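Local coordinates for oxysterol-binding protein homolog 3 (PDB 4IC4) that carries sterols and phospholipids between membranes in a hydrophobic pocket, in phosphoinositide-coupled directional transport, here represented by its OSBP-related domain, at residues T127-R132 / G314-T319; P361-K366 / S391-L396. All coordinates share one frame; numbering follows the deposited sequence.

Contact 1 of 2, residues T127-R132 / G314-T319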
ATOM      1  N   THR A 127       4.322 -13.215   2.929  1.00  5.77           N
ATOM      2  CA  THR A 127       4.213 -12.226   3.989  1.00  5.56           C
ATOM      3  C   THR A 127       5.166 -11.070   3.748  1.00  6.31           C
ATOM      4  O   THR A 127       6.043 -11.135   2.887  1.00  7.40           O
ATOM      5  CB  THR A 127       4.569 -12.844   5.360  1.00  6.99           C
ATOM      6  OG1 THR A 127       5.878 -13.428   5.293  1.00  7.39           O
ATOM      7  CG2 THR A 127       3.557 -13.904   5.752  1.00  7.68           C
ATOM      8  N   PHE A 128       4.966  -9.993   4.487  1.00  6.50           N
ATOM      9  CA  PHE A 128       5.874  -8.868   4.411  1.00  5.42           C
ATOM     10  C   PHE A 128       5.839  -8.146   5.736  1.00  5.91           C
ATOM     11  O   PHE A 128       4.797  -7.656   6.163  1.00  6.89           O
ATOM     12  CB  PHE A 128       5.523  -7.883   3.297  1.00  6.18           C
ATOM     13  CG  PHE A 128       6.418  -6.676   3.270  1.00  5.99           C
ATOM     14  CD1 PHE A 128       7.782  -6.811   3.018  1.00  6.31           C
ATOM     15  CD2 PHE A 128       5.909  -5.409   3.539  1.00  6.67           C
ATOM     16  CE1 PHE A 128       8.629  -5.700   3.037  1.00  6.36           C
ATOM     17  CE2 PHE A 128       6.745  -4.290   3.561  1.00  7.21           C
ATOM     18  CZ  PHE A 128       8.112  -4.434   3.310  1.00  6.37           C
ATOM     19  N   GLU A 129       6.981  -8.115   6.408  1.00  5.92           N
ATOM     20  CA  GLU A 129       7.075  -7.415   7.673  1.00  6.18           C
ATOM     21  C   GLU A 129       7.810  -6.109   7.412  1.00  6.81           C
ATOM     22  O   GLU A 129       8.596  -6.002   6.467  1.00  6.24           O
ATOM     23  CB  GLU A 129       7.872  -8.223   8.701  1.00  6.44           C
ATOM     24  CG  GLU A 129       9.356  -8.376   8.356  1.00  7.52           C
ATOM     25  CD  GLU A 129      10.210  -8.744   9.561  1.00  8.02           C
ATOM     26  OE1 GLU A 129      11.170  -8.005   9.847  1.00  8.61           O
ATOM     27  OE2 GLU A 129       9.931  -9.768  10.217  1.00  8.46           O
ATOM     28  N   LEU A 130       7.544  -5.117   8.249  1.00  7.35           N
ATOM     29  CA  LEU A 130       8.211  -3.833   8.128  1.00  7.71           C
ATOM     30  C   LEU A 130       8.333  -3.203   9.502  1.00  8.91           C
ATOM     31  O   LEU A 130       7.348  -2.750  10.089  1.00  9.40           O
ATOM     32  CB  LEU A 130       7.446  -2.893   7.188  1.00  9.10           C
ATOM     33  CG  LEU A 130       8.099  -1.514   7.016  1.00 10.68           C
ATOM     34  CD1 LEU A 130       9.486  -1.655   6.392  1.00 11.82           C
ATOM     35  CD2 LEU A 130       7.212  -0.639   6.152  1.00 12.61           C
ATOM     36  N   ILE A 131       9.557  -3.202  10.018  1.00  9.12           N
ATOM     37  CA  ILE A 131       9.844  -2.615  11.314  1.00  9.76           C
ATOM     38  C   ILE A 131      10.549  -1.287  11.073  1.00  9.96           C
ATOM     39  O   ILE A 131      11.625  -1.248  10.470  1.00 10.94           O
ATOM     40  CB  ILE A 131      10.778  -3.517  12.143  1.00  9.57           C
ATOM     41  CG1 ILE A 131      10.084  -4.847  12.449  1.00 10.95           C
ATOM     42  CG2 ILE A 131      11.171  -2.806  13.432  1.00 11.90           C
ATOM     43  CD1 ILE A 131      10.987  -5.870  13.114  1.00 11.83           C
ATOM     44  N   ARG A 132       9.935  -0.196  11.522  1.00  9.84           N
ATOM     45  CA  ARG A 132      10.538   1.123  11.364  1.00 11.58           C
ATOM     46  C   ARG A 132      10.677   1.774  12.736  1.00 13.63           C
ATOM     47  O   ARG A 132       9.820   2.542  13.166  1.00 12.24           O
ATOM     48  CB  ARG A 132       9.692   2.005  10.439  1.00 11.52           C
ATOM     49  CG  ARG A 132       9.687   1.561   8.979  1.00 13.02           C
ATOM     50  CD  ARG A 132      11.068   1.671   8.341  1.00 12.49           C
ATOM     51  NE  ARG A 132      11.577   3.041   8.385  1.00 14.20           N
ATOM     52  CZ  ARG A 132      11.943   3.745   7.318  1.00 13.03           C
ATOM     53  NH1 ARG A 132      11.863   3.218   6.101  1.00 13.04           N
ATOM     54  NH2 ARG A 132      12.389   4.987   7.467  1.00 15.37           N
ATOM     55  N   GLY A 314      18.482 -12.809   8.945  1.00 11.05           N
ATOM     56  CA  GLY A 314      18.369 -14.020   9.740  1.00 11.71           C
ATOM     57  C   GLY A 314      17.132 -14.126  10.609  1.00 11.77           C
ATOM     58  O   GLY A 314      16.975 -15.098  11.345  1.00 12.85           O
ATOM     59  N   ASN A 315      16.241 -13.144  10.505  1.00 10.79           N
ATOM     60  CA  ASN A 315      15.025 -13.109  11.319  1.00 10.43           C
ATOM     61  C   ASN A 315      13.733 -13.344  10.547  1.00 11.09           C
ATOM     62  O   ASN A 315      12.671 -13.489  11.149  1.00 12.08           O
ATOM     63  CB  ASN A 315      14.908 -11.748  12.010  1.00 13.32           C
ATOM     64  CG  ASN A 315      16.088 -11.441  12.906  1.00 15.01           C
ATOM     65  OD1 ASN A 315      16.531 -10.294  13.001  1.00 16.36           O
ATOM     66  ND2 ASN A 315      16.598 -12.462  13.576  1.00 16.02           N
ATOM     67  N   LEU A 316      13.817 -13.372   9.227  1.00  9.69           N
ATOM     68  CA  LEU A 316      12.618 -13.543   8.415  1.00  9.61           C
ATOM     69  C   LEU A 316      12.147 -14.971   8.210  1.00  9.52           C
ATOM     70  O   LEU A 316      12.941 -15.910   8.215  1.00 11.20           O
ATOM     71  CB  LEU A 316      12.840 -12.936   7.028  1.00  9.94           C
ATOM     72  CG  LEU A 316      13.220 -11.461   6.905  1.00  9.46           C
ATOM     73  CD1 LEU A 316      13.564 -11.164   5.450  1.00  9.35           C
ATOM     74  CD2 LEU A 316      12.068 -10.581   7.392  1.00 11.70           C
ATOM     75  N   PRO A 317      10.828 -15.153   8.054  1.00  9.27           N
ATOM     76  CA  PRO A 317      10.266 -16.481   7.818  1.00  9.25           C
ATOM     77  C   PRO A 317      10.565 -16.723   6.333  1.00  9.32           C
ATOM     78  O   PRO A 317      10.911 -15.791   5.609  1.00  8.85           O
ATOM     79  CB  PRO A 317       8.779 -16.275   8.081  1.00 10.33           C
ATOM     80  CG  PRO A 317       8.564 -14.865   7.617  1.00  8.72           C
ATOM     81  CD  PRO A 317       9.762 -14.148   8.205  1.00  9.58           C
ATOM     82  N   PRO A 318      10.433 -17.964   5.858  1.00 10.78           N
ATOM     83  CA  PRO A 318      10.711 -18.267   4.450  1.00 10.52           C
ATOM     84  C   PRO A 318       9.825 -17.538   3.444  1.00 10.11           C
ATOM     85  O   PRO A 318      10.135 -17.492   2.254  1.00 11.05           O
ATOM     86  CB  PRO A 318      10.490 -19.777   4.372  1.00 13.21           C
ATOM     87  CG  PRO A 318      10.807 -20.243   5.757  1.00 14.90           C
ATOM     88  CD  PRO A 318      10.171 -19.192   6.623  1.00 11.25           C
ATOM     89  N   THR A 319       8.745 -16.946   3.941  1.00  8.52           N
ATOM     90  CA  THR A 319       7.738 -16.300   3.106  1.00  7.41           C
ATOM     91  C   THR A 319       7.802 -14.796   2.835  1.00  7.53           C
ATOM     92  O   THR A 319       6.967 -14.278   2.091  1.00  6.94           O
ATOM     93  CB  THR A 319       6.347 -16.581   3.706  1.00  7.17           C
ATOM     94  OG1 THR A 319       6.323 -16.104   5.056  1.00  8.17           O
ATOM     95  CG2 THR A 319       6.042 -18.083   3.713  1.00  7.56           C
TER
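T127 and T319 meet through two hydrogen bonds. The T127 amide N donates to T319 O over 3.0 Å in a nearly straight bond (177°). The second bond joins the hydroxyls, T127 OG1 to T319 OG1 at 2.7 Å, and either may be the donor. On both threonines OG1 sits between the backbone N and the carbonyl carbon (chi1 56° and 57°), which brings the two oxygens together while each methyl lies beside its own backbone N. The methyl CG2 of T127 then rests 3.6 Å from T319 OG1, and P317 comes up beside them, its CG 3.8 Å from T127 OG1.

Two residues along the strand, the chemistry becomes apolar on one side. The L316 methyl CD2 lies against the end of the E129 side chain, 3.4 Å from the carboxylate carbon CD and 3.6 Å from CG. The carboxylate itself is held by helix 381-386: OE2 of E129 takes a salt bridge from R385 and a hydrogen bond from Y381, so L316 packs on a group already fixed in place. Beyond the segments, D320 and R322 bond the backbone of E129, continuing the polar attachment of the loop.

Strand 127-132 pairs antiparallel with 137-145 in the beta barrel of the OSBP-related domain, and the loop between helices 300-305 and 325-331 is thereby fastened along this barrel strand.

Contact 2 of 2, residues P361-K366 / S391-L396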
ATOM      1  N   PRO A 361      -2.804 -19.519   5.391  1.00 13.96           N
ATOM      2  CA  PRO A 361      -2.177 -18.345   6.008  1.00 12.79           C
ATOM      3  C   PRO A 361      -1.919 -18.676   7.476  1.00 12.43           C
ATOM      4  O   PRO A 361      -2.651 -19.466   8.077  1.00 13.81           O
ATOM      5  CB  PRO A 361      -3.218 -17.241   5.806  1.00 15.03           C
ATOM      6  CG  PRO A 361      -4.512 -17.991   5.679  1.00 16.60           C
ATOM      7  CD  PRO A 361      -4.127 -19.183   4.842  1.00 14.82           C
ATOM      8  N   LYS A 362      -0.890 -18.067   8.055  1.00  9.03           N
ATOM      9  CA  LYS A 362      -0.512 -18.381   9.430  1.00  9.47           C
ATOM     10  C   LYS A 362      -0.686 -17.321  10.509  1.00 10.29           C
ATOM     11  O   LYS A 362      -0.833 -17.661  11.684  1.00 11.72           O
ATOM     12  CB  LYS A 362       0.960 -18.797   9.457  1.00 11.37           C
ATOM     13  CG  LYS A 362       1.368 -19.859   8.450  1.00 12.17           C
ATOM     14  CD  LYS A 362       0.766 -21.207   8.789  1.00 13.63           C
ATOM     15  CE  LYS A 362       1.446 -22.326   8.016  1.00 12.73           C
ATOM     16  NZ  LYS A 362       1.307 -22.207   6.540  1.00 13.53           N
ATOM     17  N   TYR A 363      -0.673 -16.049  10.128  1.00 10.18           N
ATOM     18  CA  TYR A 363      -0.706 -14.978  11.122  1.00  9.21           C
ATOM     19  C   TYR A 363      -1.989 -14.185  11.287  1.00  8.89           C
ATOM     20  O   TYR A 363      -2.081 -13.311  12.153  1.00 10.41           O
ATOM     21  CB  TYR A 363       0.477 -14.051  10.829  1.00  9.88           C
ATOM     22  CG  TYR A 363       1.726 -14.861  10.568  1.00  8.47           C
ATOM     23  CD1 TYR A 363       2.257 -15.686  11.560  1.00 10.18           C
ATOM     24  CD2 TYR A 363       2.309 -14.902   9.299  1.00  8.86           C
ATOM     25  CE1 TYR A 363       3.325 -16.537  11.300  1.00  8.70           C
ATOM     26  CE2 TYR A 363       3.386 -15.751   9.025  1.00  9.08           C
ATOM     27  CZ  TYR A 363       3.884 -16.567  10.031  1.00  9.62           C
ATOM     28  OH  TYR A 363       4.922 -17.426   9.769  1.00 10.04           O
ATOM     29  N   PHE A 364      -2.978 -14.500  10.462  1.00  9.25           N
ATOM     30  CA  PHE A 364      -4.267 -13.829  10.509  1.00  9.06           C
ATOM     31  C   PHE A 364      -5.360 -14.881  10.462  1.00 10.60           C
ATOM     32  O   PHE A 364      -5.182 -15.940   9.859  1.00 11.05           O
ATOM     33  CB  PHE A 364      -4.423 -12.892   9.306  1.00 10.40           C
ATOM     34  CG  PHE A 364      -3.489 -11.722   9.326  1.00  8.97           C
ATOM     35  CD1 PHE A 364      -3.885 -10.510   9.878  1.00 10.68           C
ATOM     36  CD2 PHE A 364      -2.202 -11.836   8.812  1.00  9.38           C
ATOM     37  CE1 PHE A 364      -3.012  -9.428   9.920  1.00  7.81           C
ATOM     38  CE2 PHE A 364      -1.320 -10.756   8.852  1.00  9.30           C
ATOM     39  CZ  PHE A 364      -1.727  -9.552   9.407  1.00  9.25           C
ATOM     40  N   GLU A 365      -6.486 -14.580  11.100  1.00 12.00           N
ATOM     41  CA  GLU A 365      -7.622 -15.490  11.115  1.00 14.27           C
ATOM     42  C   GLU A 365      -8.846 -14.741  10.603  1.00 15.02           C
ATOM     43  O   GLU A 365      -8.992 -13.542  10.835  1.00 14.49           O
ATOM     44  CB  GLU A 365      -7.869 -16.011  12.534  1.00 17.77           C
ATOM     45  CG  GLU A 365      -8.213 -14.937  13.548  1.00 21.90           C
ATOM     46  CD  GLU A 365      -8.379 -15.501  14.947  1.00 24.65           C
ATOM     47  OE1 GLU A 365      -8.732 -14.730  15.863  1.00 27.22           O
ATOM     48  OE2 GLU A 365      -8.154 -16.717  15.126  1.00 28.29           O
ATOM     49  N   LYS A 366      -9.722 -15.452   9.901  1.00 15.86           N
ATOM     50  CA  LYS A 366     -10.924 -14.843   9.349  1.00 18.04           C
ATOM     51  C   LYS A 366     -11.981 -14.699  10.438  1.00 19.85           C
ATOM     52  O   LYS A 366     -12.352 -15.678  11.085  1.00 20.81           O
ATOM     53  CB  LYS A 366     -11.454 -15.701   8.199  1.00 19.05           C
ATOM     54  CG  LYS A 366     -12.517 -15.023   7.351  1.00 20.48           C
ATOM     55  CD  LYS A 366     -12.837 -15.847   6.114  1.00 22.85           C
ATOM     56  CE  LYS A 366     -13.808 -15.116   5.198  1.00 25.13           C
ATOM     57  NZ  LYS A 366     -14.062 -15.879   3.945  1.00 27.34           N
ATOM     58  N   SER A 391       9.786 -23.475  11.888  1.00 15.59           N
ATOM     59  CA  SER A 391       9.916 -24.857  11.420  1.00 17.09           C
ATOM     60  C   SER A 391       8.702 -25.435  10.698  1.00 16.57           C
ATOM     61  O   SER A 391       8.839 -26.353   9.890  1.00 17.94           O
ATOM     62  CB  SER A 391      10.290 -25.771  12.591  1.00 20.13           C
ATOM     63  OG  SER A 391      11.556 -25.416  13.117  1.00 28.45           O
ATOM     64  N   ASP A 392       7.519 -24.903  10.987  1.00 14.59           N
ATOM     65  CA  ASP A 392       6.288 -25.383  10.371  1.00 15.29           C
ATOM     66  C   ASP A 392       5.866 -24.550   9.164  1.00 15.95           C
ATOM     67  O   ASP A 392       4.779 -24.737   8.616  1.00 17.51           O
ATOM     68  CB  ASP A 392       5.164 -25.397  11.411  1.00 16.92           C
ATOM     69  CG  ASP A 392       4.891 -24.024  11.998  1.00 18.81           C
ATOM     70  OD1 ASP A 392       5.861 -23.279  12.255  1.00 19.27           O
ATOM     71  OD2 ASP A 392       3.707 -23.694  12.213  1.00 21.32           O
ATOM     72  N   ILE A 393       6.731 -23.628   8.757  1.00 13.79           N
ATOM     73  CA  ILE A 393       6.458 -22.767   7.613  1.00 12.97           C
ATOM     74  C   ILE A 393       7.131 -23.355   6.378  1.00 14.16           C
ATOM     75  O   ILE A 393       8.356 -23.487   6.330  1.00 14.72           O
ATOM     76  CB  ILE A 393       7.005 -21.345   7.850  1.00 11.36           C
ATOM     77  CG1 ILE A 393       6.419 -20.766   9.141  1.00 12.96           C
ATOM     78  CG2 ILE A 393       6.691 -20.460   6.651  1.00 11.05           C
ATOM     79  CD1 ILE A 393       4.904 -20.672   9.169  1.00 14.04           C
ATOM     80  N   SER A 394       6.329 -23.710   5.380  1.00 13.66           N
ATOM     81  CA  SER A 394       6.865 -24.295   4.158  1.00 13.48           C
ATOM     82  C   SER A 394       7.495 -23.264   3.235  1.00 13.04           C
ATOM     83  O   SER A 394       7.244 -22.063   3.354  1.00 13.75           O
ATOM     84  CB  SER A 394       5.758 -25.022   3.399  1.00 16.14           C
ATOM     85  OG  SER A 394       4.783 -24.102   2.939  1.00 17.29           O
ATOM     86  N   GLN A 395       8.323 -23.749   2.321  1.00 12.88           N
ATOM     87  CA  GLN A 395       8.981 -22.898   1.340  1.00 12.16           C
ATOM     88  C   GLN A 395       8.052 -22.789   0.133  1.00 12.97           C
ATOM     89  O   GLN A 395       7.710 -23.796  -0.489  1.00 12.82           O
ATOM     90  CB  GLN A 395      10.316 -23.516   0.914  1.00 14.45           C
ATOM     91  CG  GLN A 395      11.325 -23.633   2.043  1.00 17.85           C
ATOM     92  CD  GLN A 395      11.951 -22.304   2.414  1.00 21.27           C
ATOM     93  OE1 GLN A 395      12.548 -22.167   3.481  1.00 25.83           O
ATOM     94  NE2 GLN A 395      11.828 -21.318   1.531  1.00 21.79           N
ATOM     95  N   LEU A 396       7.635 -21.572  -0.196  1.00 10.75           N
ATOM     96  CA  LEU A 396       6.742 -21.366  -1.331  1.00 10.72           C
ATOM     97  C   LEU A 396       7.503 -21.481  -2.652  1.00 12.98           C
ATOM     98  O   LEU A 396       6.904 -21.690  -3.707  1.00 13.49           O
ATOM     99  CB  LEU A 396       6.068 -19.997  -1.222  1.00  9.17           C
ATOM    100  CG  LEU A 396       5.236 -19.773   0.047  1.00 10.28           C
ATOM    101  CD1 LEU A 396       4.742 -18.334   0.092  1.00 11.29           C
ATOM    102  CD2 LEU A 396       4.063 -20.748   0.077  1.00 12.45           C
TER
HETATM  103  O   HOH W   1       3.407 -24.131   5.893  1.00 16.85           O
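K362, Y363 and I393 form the apolar part of this contact, with the delta methyl of I393 as its centre. I393 CD1 lies 3.7 Å from K362 CG and 3.3 Å from the phenol oxygen OH of Y363, so one methyl touches both neighbours. The lysine and isoleucine side chains run past each other in opposite directions, whereas the tyrosine comes from the opposite direction to I393, its OH end reaching the methyl and the ring standing oblique to it, with CZ 4.3 Å from CD1. K362 also packs on its successor: its CB stands 3.6 Å above the Y363 ring plane, over the centre. Helix 381-386 meets both segments, Y381 through an edge-to-face ring contact with Y363 and R384 through a salt bridge to the carboxylate of D392.

These residues of 361-366 belong to the turn that leads into strand 364-368, which forms a two-stranded antiparallel hairpin with 371-374. Facing them is the C-terminal tail after helix 381-386, so the contact brings the tail back onto the approach to the hairpin. E142 of barrel strand 137-145 accepts hydrogen bonds from the backbone N atoms of both K362 and Y363, placing the turn against the barrel.

The polar part passes through one water. K362 NZ donates to it at 2.9 Å; the water donates to D392 O at 3.1 Å and accepts from S394 N at 3.0 Å. Bends at chi2 (-69°) and chi4 (-62°) turn the ammonium end toward this water, and NZ also bonds the carbonyl O of E360. An alanine at K362 would probably leave the water without its lysine donor and open a gap beside I393 CD1.

Contact 1 is the more buried of the two: four of its five touching residues are buried, against one of four in contact 2, whose centre lies farther from that of the chain. The chemistry differs: direct hydrogen bonds join a barrel strand to a loop in contact 1, while contact 2 packs round one isoleucine methyl and joins its polar atoms only through a water. Both reach helix 381-386, where Y381 meets E129 and Y363. They also abut: T127 CG2 packs on Y363 CE2 at 3.8 Å, and I393 CG2 lies 3.7 Å from P318 CD, so the loop 314-319 is sandwiched between strand 127-132 and the tail 391-396.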